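Long-range contacts in replication initiation and membrane attachment protein (Geobacillus stearothermophilus 10, PDB 5WTN), which probably acts in initiating DNA replication and in membrane attachment, and forms a tetramer and a complex with a primosomal re-initiation protein: residues Asp26-Tyr34 and Ile138-Arg146; Phe161-Glu171 and His278-Arg288. One frame throughout, in Å; residues are numbered along the deposited sequence.

How the interactions relate
Interactions 1 and 2 belong to separate, sequential parts of an elongated chain: their centres are about 44 Å apart, and their nearest atoms remain about 25 Å apart. Both segments of interaction 1 precede those of interaction 2 in the chain. The first joins two helices through mostly buried, mostly apolar side chains and has no hydrogen bond across it. The second pairs two strands through backbone hydrogen bonds at the surface, its centre about 29 Å from the centre of the chain against about 21 Å for interaction 1. Both border other copies of the protein in the tetramer. Residues 26-34 and 138-146 meet mainly the second subunit, whereas 161-171 and 278-288 meet the third, so each contact combines folding within the chain with assembly.

Interaction 1 of 2, residues Asp26-Tyr34 and Ile138-Arg146; sequences DRKVLTLLY and IQLSNFFAR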
loop_
_atom_site.group_PDB
_atom_site.type_symbol
_atom_site.label_atom_id
_atom_site.label_comp_id
_atom_site.label_asym_id
_atom_site.label_seq_id
_atom_site.Cartn_x
_atom_site.Cartn_y
_atom_site.Cartn_z
ATOM N N ASP A 26 1.754 -7.966 4.453
ATOM C CA ASP A 26 3.029 -8.500 4.925
ATOM C C ASP A 26 3.607 -7.667 6.066
ATOM O O ASP A 26 4.145 -8.207 7.023
ATOM C CB ASP A 26 4.052 -8.522 3.791
ATOM C CG ASP A 26 3.603 -9.345 2.609
ATOM O OD1 ASP A 26 3.084 -10.465 2.812
ATOM O OD2 ASP A 26 3.786 -8.870 1.469
ATOM N N ARG A 27 3.485 -6.351 5.970
ATOM C CA ARG A 27 4.082 -5.482 6.975
ATOM C C ARG A 27 3.461 -5.671 8.348
ATOM O O ARG A 27 4.120 -5.478 9.369
ATOM C CB ARG A 27 3.973 -4.012 6.578
ATOM C CG ARG A 27 4.838 -3.099 7.424
ATOM C CD ARG A 27 4.245 -1.720 7.489
ATOM N NE ARG A 27 3.080 -1.746 8.352
ATOM C CZ ARG A 27 1.943 -1.119 8.100
ATOM N NH1 ARG A 27 1.799 -0.412 6.988
ATOM N NH2 ARG A 27 0.948 -1.221 8.967
ATOM N N LYS A 28 2.180 -6.024 8.371
ATOM C CA LYS A 28 1.471 -6.242 9.626
ATOM C C LYS A 28 1.834 -7.607 10.191
ATOM O O LYS A 28 2.060 -7.760 11.391
ATOM C CB LYS A 28 -0.040 -6.143 9.415
ATOM C CG LYS A 28 -0.482 -4.893 8.670
ATOM C CD LYS A 28 -1.959 -4.611 8.892
ATOM C CE LYS A 28 -2.533 -3.760 7.771
ATOM N NZ LYS A 28 -3.987 -3.500 7.959
ATOM N N VAL A 29 1.891 -8.598 9.308
ATOM C CA VAL A 29 2.284 -9.948 9.684
ATOM C C VAL A 29 3.689 -9.908 10.263
ATOM O O VAL A 29 3.992 -10.592 11.241
ATOM C CB VAL A 29 2.256 -10.905 8.478
ATOM C CG1 VAL A 29 2.876 -12.243 8.850
ATOM C CG2 VAL A 29 0.831 -11.088 7.981
ATOM N N LEU A 30 4.544 -9.095 9.652
ATOM C CA LEU A 30 5.888 -8.893 10.153
ATOM C C LEU A 30 5.893 -8.258 11.521
ATOM O O LEU A 30 6.613 -8.679 12.414
ATOM C CB LEU A 30 6.675 -8.015 9.204
ATOM C CG LEU A 30 7.195 -8.777 7.993
ATOM C CD1 LEU A 30 7.494 -7.765 6.904
ATOM C CD2 LEU A 30 8.415 -9.610 8.340
ATOM N N THR A 31 5.074 -7.243 11.696
ATOM C CA THR A 31 5.100 -6.529 12.945
ATOM C C THR A 31 4.408 -7.282 14.055
ATOM O O THR A 31 4.851 -7.203 15.201
ATOM C CB THR A 31 4.476 -5.165 12.810
ATOM O OG1 THR A 31 4.983 -4.536 11.628
ATOM C CG2 THR A 31 4.810 -4.318 14.027
ATOM N N LEU A 32 3.301 -7.956 13.734
ATOM C CA LEU A 32 2.505 -8.612 14.769
ATOM C C LEU A 32 2.709 -10.099 14.998
ATOM O O LEU A 32 2.300 -10.625 16.025
ATOM C CB LEU A 32 1.028 -8.340 14.539
ATOM C CG LEU A 32 0.705 -6.874 14.296
ATOM C CD1 LEU A 32 -0.777 -6.746 14.062
ATOM C CD2 LEU A 32 1.130 -6.038 15.478
ATOM N N LEU A 33 3.354 -10.783 14.070
ATOM C CA LEU A 33 3.376 -12.253 14.119
ATOM C C LEU A 33 4.811 -12.749 14.201
ATOM O O LEU A 33 5.177 -13.558 15.058
ATOM C CB LEU A 33 2.613 -12.888 12.949
ATOM C CG LEU A 33 1.095 -12.700 12.890
ATOM C CD1 LEU A 33 0.545 -13.493 11.729
ATOM C CD2 LEU A 33 0.432 -13.098 14.189
ATOM N N TYR A 34 5.599 -12.311 13.234
ATOM C CA TYR A 34 7.013 -12.574 13.243
ATOM C C TYR A 34 7.807 -11.848 14.312
ATOM O O TYR A 34 8.744 -12.411 14.849
ATOM C CB TYR A 34 7.586 -12.239 11.888
ATOM C CG TYR A 34 7.323 -13.303 10.872
ATOM C CD1 TYR A 34 6.099 -13.403 10.256
ATOM C CD2 TYR A 34 8.320 -14.198 10.506
ATOM C CE1 TYR A 34 5.869 -14.376 9.303
ATOM C CE2 TYR A 34 8.096 -15.162 9.550
ATOM C CZ TYR A 34 6.867 -15.247 8.957
ATOM O OH TYR A 34 6.646 -16.208 8.018
ATOM N N ILE A 138 -5.157 -14.648 20.832
ATOM C CA ILE A 138 -6.489 -14.721 20.251
ATOM C C ILE A 138 -6.843 -13.442 19.491
ATOM O O ILE A 138 -7.529 -13.485 18.455
ATOM C CB ILE A 138 -7.558 -15.044 21.323
ATOM C CG1 ILE A 138 -7.288 -16.429 21.924
ATOM C CG2 ILE A 138 -8.970 -14.991 20.739
ATOM C CD1 ILE A 138 -8.401 -16.950 22.791
ATOM N N GLN A 139 -6.386 -12.306 20.008
ATOM C CA GLN A 139 -6.631 -11.023 19.360
ATOM C C GLN A 139 -5.934 -10.987 18.007
ATOM O O GLN A 139 -6.467 -10.459 17.031
ATOM C CB GLN A 139 -6.137 -9.873 20.239
ATOM C CG GLN A 139 -6.761 -9.838 21.625
ATOM C CD GLN A 139 -6.711 -8.459 22.251
ATOM O OE1 GLN A 139 -6.464 -7.463 21.570
ATOM N NE2 GLN A 139 -6.947 -8.393 23.556
ATOM N N LEU A 140 -4.737 -11.560 17.960
ATOM C CA LEU A 140 -3.967 -11.653 16.728
ATOM C C LEU A 140 -4.687 -12.553 15.735
ATOM O O LEU A 140 -4.892 -12.180 14.580
ATOM C CB LEU A 140 -2.564 -12.191 17.009
ATOM C CG LEU A 140 -1.607 -11.243 17.735
ATOM C CD1 LEU A 140 -0.248 -11.897 17.933
ATOM C CD2 LEU A 140 -1.470 -9.932 16.975
ATOM N N SER A 141 -5.073 -13.741 16.191
ATOM C CA SER A 141 -5.826 -14.659 15.344
ATOM C C SER A 141 -7.070 -13.996 14.761
ATOM O O SER A 141 -7.321 -14.088 13.559
ATOM C CB SER A 141 -6.218 -15.911 16.131
ATOM O OG SER A 141 -6.313 -17.040 15.279
ATOM N N ASN A 142 -7.848 -13.332 15.610
ATOM C CA ASN A 142 -9.076 -12.685 15.157
ATOM C C ASN A 142 -8.797 -11.578 14.162
ATOM O O ASN A 142 -9.447 -11.501 13.125
ATOM C CB ASN A 142 -9.879 -12.127 16.327
ATOM C CG ASN A 142 -10.552 -13.214 17.145
ATOM O OD1 ASN A 142 -10.867 -14.290 16.624
ATOM N ND2 ASN A 142 -10.771 -12.942 18.436
ATOM N N PHE A 143 -7.825 -10.732 14.486
ATOM C CA PHE A 143 -7.421 -9.633 13.629
ATOM C C PHE A 143 -7.100 -10.110 12.217
ATOM O O PHE A 143 -7.386 -9.420 11.233
ATOM C CB PHE A 143 -6.195 -8.968 14.243
ATOM C CG PHE A 143 -5.680 -7.802 13.463
ATOM C CD1 PHE A 143 -6.145 -6.532 13.729
ATOM C CD2 PHE A 143 -4.715 -7.971 12.465
ATOM C CE1 PHE A 143 -5.671 -5.432 13.009
ATOM C CE2 PHE A 143 -4.245 -6.879 11.737
ATOM C CZ PHE A 143 -4.725 -5.606 12.015
ATOM N N PHE A 144 -6.503 -11.290 12.117
ATOM C CA PHE A 144 -6.148 -11.866 10.817
ATOM C C PHE A 144 -7.223 -12.804 10.248
ATOM O O PHE A 144 -6.983 -13.558 9.301
ATOM C CB PHE A 144 -4.776 -12.541 10.863
ATOM C CG PHE A 144 -3.631 -11.571 10.964
ATOM C CD1 PHE A 144 -3.196 -10.868 9.843
ATOM C CD2 PHE A 144 -2.980 -11.365 12.176
ATOM C CE1 PHE A 144 -2.120 -9.968 9.927
ATOM C CE2 PHE A 144 -1.909 -10.467 12.269
ATOM C CZ PHE A 144 -1.478 -9.764 11.140
ATOM N N ALA A 145 -8.391 -12.812 10.875
ATOM C CA ALA A 145 -9.465 -13.683 10.412
ATOM C C ALA A 145 -10.634 -12.892 9.836
ATOM O O ALA A 145 -10.827 -11.713 10.143
ATOM C CB ALA A 145 -9.937 -14.607 11.525
ATOM N N ARG A 146 -11.432 -13.571 9.017
ATOM C CA ARG A 146 -12.655 -13.005 8.460
ATOM C C ARG A 146 -13.783 -14.030 8.565
ATOM O O ARG A 146 -13.559 -15.225 8.373
ATOM C CB ARG A 146 -12.445 -12.595 7.001
ATOM C CG ARG A 146 -11.292 -11.629 6.788
ATOM C CD ARG A 146 -11.661 -10.223 7.232
ATOM N NE ARG A 146 -10.567 -9.279 7.025
ATOM C CZ ARG A 146 -10.193 -8.818 5.835
ATOM N NH1 ARG A 146 -10.827 -9.214 4.740
ATOM N NH2 ARG A 146 -9.186 -7.960 5.741
#
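V29 and L32 face F144 and L140 across a near-antiparallel helix pair that joins helix 24-38 to helix 134-143: the axes of 26-34 and 138-143 make an angle of 163° and come no closer than 11.0 Å. At that separation the side chains bridge the gap, without a hydrogen bond across it. F144, just beyond the end of its helix, buries the largest area. With chi1 at -71°, its CG sits beside the backbone N and its ring lies between L33 CD1 on one face, 4.2 Å from the F144 ring centroid in a CH-pi contact, and F143 CD2 on the other. V29 CG2 approaches F144 CE1 obliquely at 3.7 Å. F143 receives K28 CD at its ring edge and L32 CD1 near CE2, the latter at 4.2 Å. L140 splits its branches, CD2 touching L32 CB at 3.8 Å and CD1 touching L33 CD2 at 4.0 Å. From helix 40-55 of the second subunit, L55 packs on L32, L140 and F143, and E54 forms a salt bridge with K28. Helix 122-132 extends this apolar layer through L128, which touches both L33 and L140, and helix 115-119 adds F118 and F119 against L33 and P115 against F144.

Interaction 2 of 2, residues Phe161-Glu171 and His278-Arg288; sequences FSDVFSAVPAE and HGGVEPRLVER
S166 and V286 form one antiparallel hydrogen-bonded pair and V168 and R284 the next, joining strands 165-169 and 283-287, at 142° between their directions, into a two-stranded antiparallel sheet whose segments lie 107 residues apart in the chain. S166 N reaches V286 O at 3.0 Å and V168 N reaches R284 O at 3.0 Å, each with an N-H...O angle of 165°; V286 N and R284 N return bonds to S166 O and V168 O. Packing is tight around L285, whose CD1 touches F161 CZ at 3.5 Å and F165 CB at 3.7 Å. The leucine branch thus meets both buried phenylalanines, F165 CD2 standing over the F161 ring. On the face carrying V168 and V286, their CG2 methyls meet at 3.9 Å.

P169, E287 and R288, by contrast, are exposed. The terminal bonds, R288 N to V164 O and A170 N to E282 O, are weak. A bend at chi3 (73°) lays the R288 guanidinium face against S162 O, while D163 OD1 remains 4.3 Å from R288 NH2, an attraction of charges only. At the far end of strand 165-169, P169 CG sits over the H278 ring, 4.0 Å from its centroid, in a CH-pi contact.

E287 links to another subunit, through a salt bridge with K83 of the third. With four backbone bonds, these apolar contacts and no salt bridge between the segments, main-chain pairing and apolar packing, rather than ion pairing, join the strands.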
loop_
_atom_site.group_PDB
_atom_site.type_symbol
_atom_site.label_atom_id
_atom_site.label_comp_id
_atom_site.label_asym_id
_atom_site.label_seq_id
_atom_site.Cartn_x
_atom_site.Cartn_y
_atom_site.Cartn_z
ATOM N N PHE A 161 -16.199 -19.041 -17.451
ATOM C CA PHE A 161 -15.580 -18.270 -18.514
ATOM C C PHE A 161 -16.367 -18.495 -19.792
ATOM O O PHE A 161 -16.638 -17.557 -20.541
ATOM C CB PHE A 161 -14.138 -18.736 -18.697
ATOM C CG PHE A 161 -13.289 -17.806 -19.526
ATOM C CD1 PHE A 161 -12.449 -16.882 -18.911
ATOM C CD2 PHE A 161 -13.313 -17.863 -20.909
ATOM C CE1 PHE A 161 -11.651 -16.015 -19.665
ATOM C CE2 PHE A 161 -12.519 -17.004 -21.667
ATOM C CZ PHE A 161 -11.681 -16.078 -21.042
ATOM N N SER A 162 -16.726 -19.756 -20.030
ATOM C CA SER A 162 -17.402 -20.165 -21.258
ATOM C C SER A 162 -18.828 -19.622 -21.327
ATOM O O SER A 162 -19.355 -19.403 -22.420
ATOM C CB SER A 162 -17.406 -21.682 -21.366
ATOM O OG SER A 162 -17.751 -22.271 -20.124
ATOM N N ASP A 163 -19.439 -19.401 -20.159
ATOM C CA ASP A 163 -20.755 -18.775 -20.062
ATOM C C ASP A 163 -20.756 -17.344 -20.596
ATOM O O ASP A 163 -21.695 -16.937 -21.261
ATOM C CB ASP A 163 -21.249 -18.765 -18.604
ATOM C CG ASP A 163 -21.754 -20.139 -18.128
ATOM O OD1 ASP A 163 -21.902 -21.059 -18.971
ATOM O OD2 ASP A 163 -22.011 -20.296 -16.905
ATOM N N VAL A 164 -19.730 -16.574 -20.244
ATOM C CA VAL A 164 -19.642 -15.137 -20.541
ATOM C C VAL A 164 -18.827 -14.739 -21.771
ATOM O O VAL A 164 -18.915 -13.603 -22.248
ATOM C CB VAL A 164 -19.046 -14.425 -19.302
ATOM C CG1 VAL A 164 -19.179 -12.909 -19.382
ATOM C CG2 VAL A 164 -19.741 -14.937 -18.083
ATOM N N PHE A 165 -18.052 -15.678 -22.303
ATOM C CA PHE A 165 -17.066 -15.343 -23.337
ATOM C C PHE A 165 -16.996 -16.384 -24.443
ATOM O O PHE A 165 -17.343 -17.553 -24.236
ATOM C CB PHE A 165 -15.674 -15.251 -22.718
ATOM C CG PHE A 165 -15.491 -14.091 -21.793
ATOM C CD1 PHE A 165 -15.422 -12.794 -22.293
ATOM C CD2 PHE A 165 -15.345 -14.298 -20.414
ATOM C CE1 PHE A 165 -15.245 -11.713 -21.435
ATOM C CE2 PHE A 165 -15.166 -13.213 -19.533
ATOM C CZ PHE A 165 -15.113 -11.922 -20.042
ATOM N N SER A 166 -16.520 -15.960 -25.611
ATOM C CA SER A 166 -16.212 -16.880 -26.709
ATOM C C SER A 166 -14.909 -16.475 -27.396
ATOM O O SER A 166 -14.455 -15.332 -27.266
ATOM C CB SER A 166 -17.355 -16.919 -27.729
ATOM O OG SER A 166 -18.439 -17.704 -27.258
ATOM N N ALA A 167 -14.307 -17.409 -28.128
ATOM C CA ALA A 167 -13.054 -17.129 -28.834
ATOM C C ALA A 167 -13.294 -17.117 -30.339
ATOM O O ALA A 167 -13.913 -18.036 -30.888
ATOM C CB ALA A 167 -11.995 -18.161 -28.474
ATOM N N VAL A 168 -12.813 -16.081 -31.015
ATOM C CA VAL A 168 -12.944 -16.030 -32.468
ATOM C C VAL A 168 -11.657 -15.554 -33.110
ATOM O O VAL A 168 -10.940 -14.734 -32.537
ATOM C CB VAL A 168 -14.097 -15.119 -32.905
ATOM C CG1 VAL A 168 -15.431 -15.744 -32.536
ATOM C CG2 VAL A 168 -13.956 -13.759 -32.261
ATOM N N PRO A 169 -11.343 -16.091 -34.298
ATOM C CA PRO A 169 -10.188 -15.618 -35.072
ATOM C C PRO A 169 -10.331 -14.157 -35.507
ATOM O O PRO A 169 -11.426 -13.736 -35.894
ATOM C CB PRO A 169 -10.206 -16.530 -36.297
ATOM C CG PRO A 169 -10.850 -17.797 -35.800
ATOM C CD PRO A 169 -11.917 -17.330 -34.854
ATOM N N ALA A 170 -9.235 -13.401 -35.427
ATOM C CA ALA A 170 -9.166 -12.011 -35.903
ATOM C C ALA A 170 -8.694 -11.955 -37.362
ATOM O O ALA A 170 -8.725 -12.970 -38.062
ATOM C CB ALA A 170 -8.250 -11.184 -35.006
ATOM N N GLU A 171 -8.307 -10.772 -37.839
ATOM C CA GLU A 171 -7.644 -10.677 -39.143
ATOM C C GLU A 171 -6.179 -10.245 -39.017
ATOM O O GLU A 171 -5.874 -9.065 -38.842
ATOM C CB GLU A 171 -8.408 -9.748 -40.096
ATOM C CG GLU A 171 -8.159 -10.028 -41.593
ATOM C CD GLU A 171 -6.879 -9.396 -42.130
ATOM O OE1 GLU A 171 -6.451 -8.352 -41.587
ATOM O OE2 GLU A 171 -6.305 -9.938 -43.102
ATOM N N HIS A 278 -6.033 -21.092 -39.398
ATOM C CA HIS A 278 -6.437 -19.718 -39.682
ATOM C C HIS A 278 -5.378 -18.735 -40.225
ATOM O O HIS A 278 -5.678 -17.556 -40.419
ATOM C CB HIS A 278 -7.223 -19.158 -38.495
ATOM C CG HIS A 278 -8.279 -20.095 -37.994
ATOM N ND1 HIS A 278 -9.470 -20.296 -38.657
ATOM C CD2 HIS A 278 -8.311 -20.907 -36.911
ATOM C CE1 HIS A 278 -10.194 -21.185 -37.997
ATOM N NE2 HIS A 278 -9.515 -21.570 -36.933
ATOM N N GLY A 279 -4.152 -19.204 -40.447
ATOM C CA GLY A 279 -3.094 -18.349 -40.978
ATOM C C GLY A 279 -2.480 -17.332 -40.016
ATOM O O GLY A 279 -2.371 -16.152 -40.355
ATOM N N GLY A 280 -2.090 -17.781 -38.820
ATOM C CA GLY A 280 -1.354 -16.960 -37.867
ATOM C C GLY A 280 -1.996 -15.670 -37.372
ATOM O O GLY A 280 -1.288 -14.725 -37.001
ATOM N N VAL A 281 -3.325 -15.626 -37.327
ATOM C CA VAL A 281 -4.035 -14.393 -36.951
ATOM C C VAL A 281 -4.312 -14.150 -35.437
ATOM O O VAL A 281 -4.607 -13.010 -35.043
ATOM C CB VAL A 281 -5.355 -14.251 -37.758
ATOM C CG1 VAL A 281 -5.067 -14.340 -39.257
ATOM C CG2 VAL A 281 -6.374 -15.314 -37.336
ATOM N N GLU A 282 -4.173 -15.203 -34.620
ATOM C CA GLU A 282 -4.431 -15.220 -33.155
ATOM C C GLU A 282 -5.907 -15.148 -32.757
ATOM O O GLU A 282 -6.687 -14.449 -33.402
ATOM C CB GLU A 282 -3.718 -14.069 -32.433
ATOM C CG GLU A 282 -2.209 -14.101 -32.417
ATOM C CD GLU A 282 -1.635 -13.038 -31.483
ATOM O OE1 GLU A 282 -1.252 -13.398 -30.336
ATOM O OE2 GLU A 282 -1.594 -11.844 -31.886
ATOM N N PRO A 283 -6.272 -15.802 -31.633
ATOM C CA PRO A 283 -7.661 -15.807 -31.148
ATOM C C PRO A 283 -8.024 -14.499 -30.475
ATOM O O PRO A 283 -7.159 -13.881 -29.847
ATOM C CB PRO A 283 -7.675 -16.931 -30.110
ATOM C CG PRO A 283 -6.438 -17.743 -30.380
ATOM C CD PRO A 283 -5.433 -16.770 -30.903
ATOM N N ARG A 284 -9.287 -14.095 -30.586
ATOM C CA ARG A 284 -9.760 -12.857 -29.969
ATOM C C ARG A 284 -10.865 -13.141 -28.938
ATOM O O ARG A 284 -11.740 -13.989 -29.159
ATOM C CB ARG A 284 -10.239 -11.882 -31.055
ATOM C CG ARG A 284 -10.821 -10.567 -30.542
ATOM C CD ARG A 284 -10.831 -9.500 -31.643
ATOM N NE ARG A 284 -11.653 -8.337 -31.296
ATOM C CZ ARG A 284 -12.910 -8.162 -31.696
ATOM N NH1 ARG A 284 -13.503 -9.075 -32.463
ATOM N NH2 ARG A 284 -13.576 -7.074 -31.333
ATOM N N LEU A 285 -10.808 -12.453 -27.804
ATOM C CA LEU A 285 -11.806 -12.640 -26.765
ATOM C C LEU A 285 -12.970 -11.664 -26.985
ATOM O O LEU A 285 -12.758 -10.458 -27.191
ATOM C CB LEU A 285 -11.178 -12.439 -25.388
ATOM C CG LEU A 285 -12.020 -12.727 -24.142
ATOM C CD1 LEU A 285 -12.335 -14.215 -23.929
ATOM C CD2 LEU A 285 -11.326 -12.152 -22.932
ATOM N N VAL A 286 -14.193 -12.198 -26.960
ATOM C CA VAL A 286 -15.404 -11.406 -27.178
ATOM C C VAL A 286 -16.527 -11.857 -26.231
ATOM O O VAL A 286 -16.462 -12.969 -25.677
ATOM C CB VAL A 286 -15.877 -11.520 -28.638
ATOM C CG1 VAL A 286 -14.942 -10.761 -29.576
ATOM C CG2 VAL A 286 -15.963 -12.982 -29.042
ATOM N N GLU A 287 -17.536 -10.998 -26.034
ATOM C CA GLU A 287 -18.706 -11.353 -25.223
ATOM C C GLU A 287 -19.585 -12.361 -25.952
ATOM O O GLU A 287 -19.573 -12.430 -27.187
ATOM C CB GLU A 287 -19.560 -10.126 -24.929
ATOM C CG GLU A 287 -18.821 -8.930 -24.365
ATOM C CD GLU A 287 -19.775 -7.793 -23.997
ATOM O OE1 GLU A 287 -19.281 -6.704 -23.627
ATOM O OE2 GLU A 287 -21.016 -7.992 -24.074
ATOM N N ARG A 288 -20.373 -13.120 -25.198
ATOM C CA ARG A 288 -21.282 -14.096 -25.805
ATOM C C ARG A 288 -22.751 -13.657 -25.764
ATOM O O ARG A 288 -23.056 -12.465 -25.837
ATOM C CB ARG A 288 -21.119 -15.479 -25.162
ATOM C CG ARG A 288 -21.705 -16.575 -26.021
ATOM C CD ARG A 288 -21.441 -17.940 -25.450
ATOM N NE ARG A 288 -22.262 -18.203 -24.281
ATOM C CZ ARG A 288 -22.531 -19.418 -23.814
ATOM N NH1 ARG A 288 -22.041 -20.484 -24.430
ATOM N NH2 ARG A 288 -23.296 -19.569 -22.734
#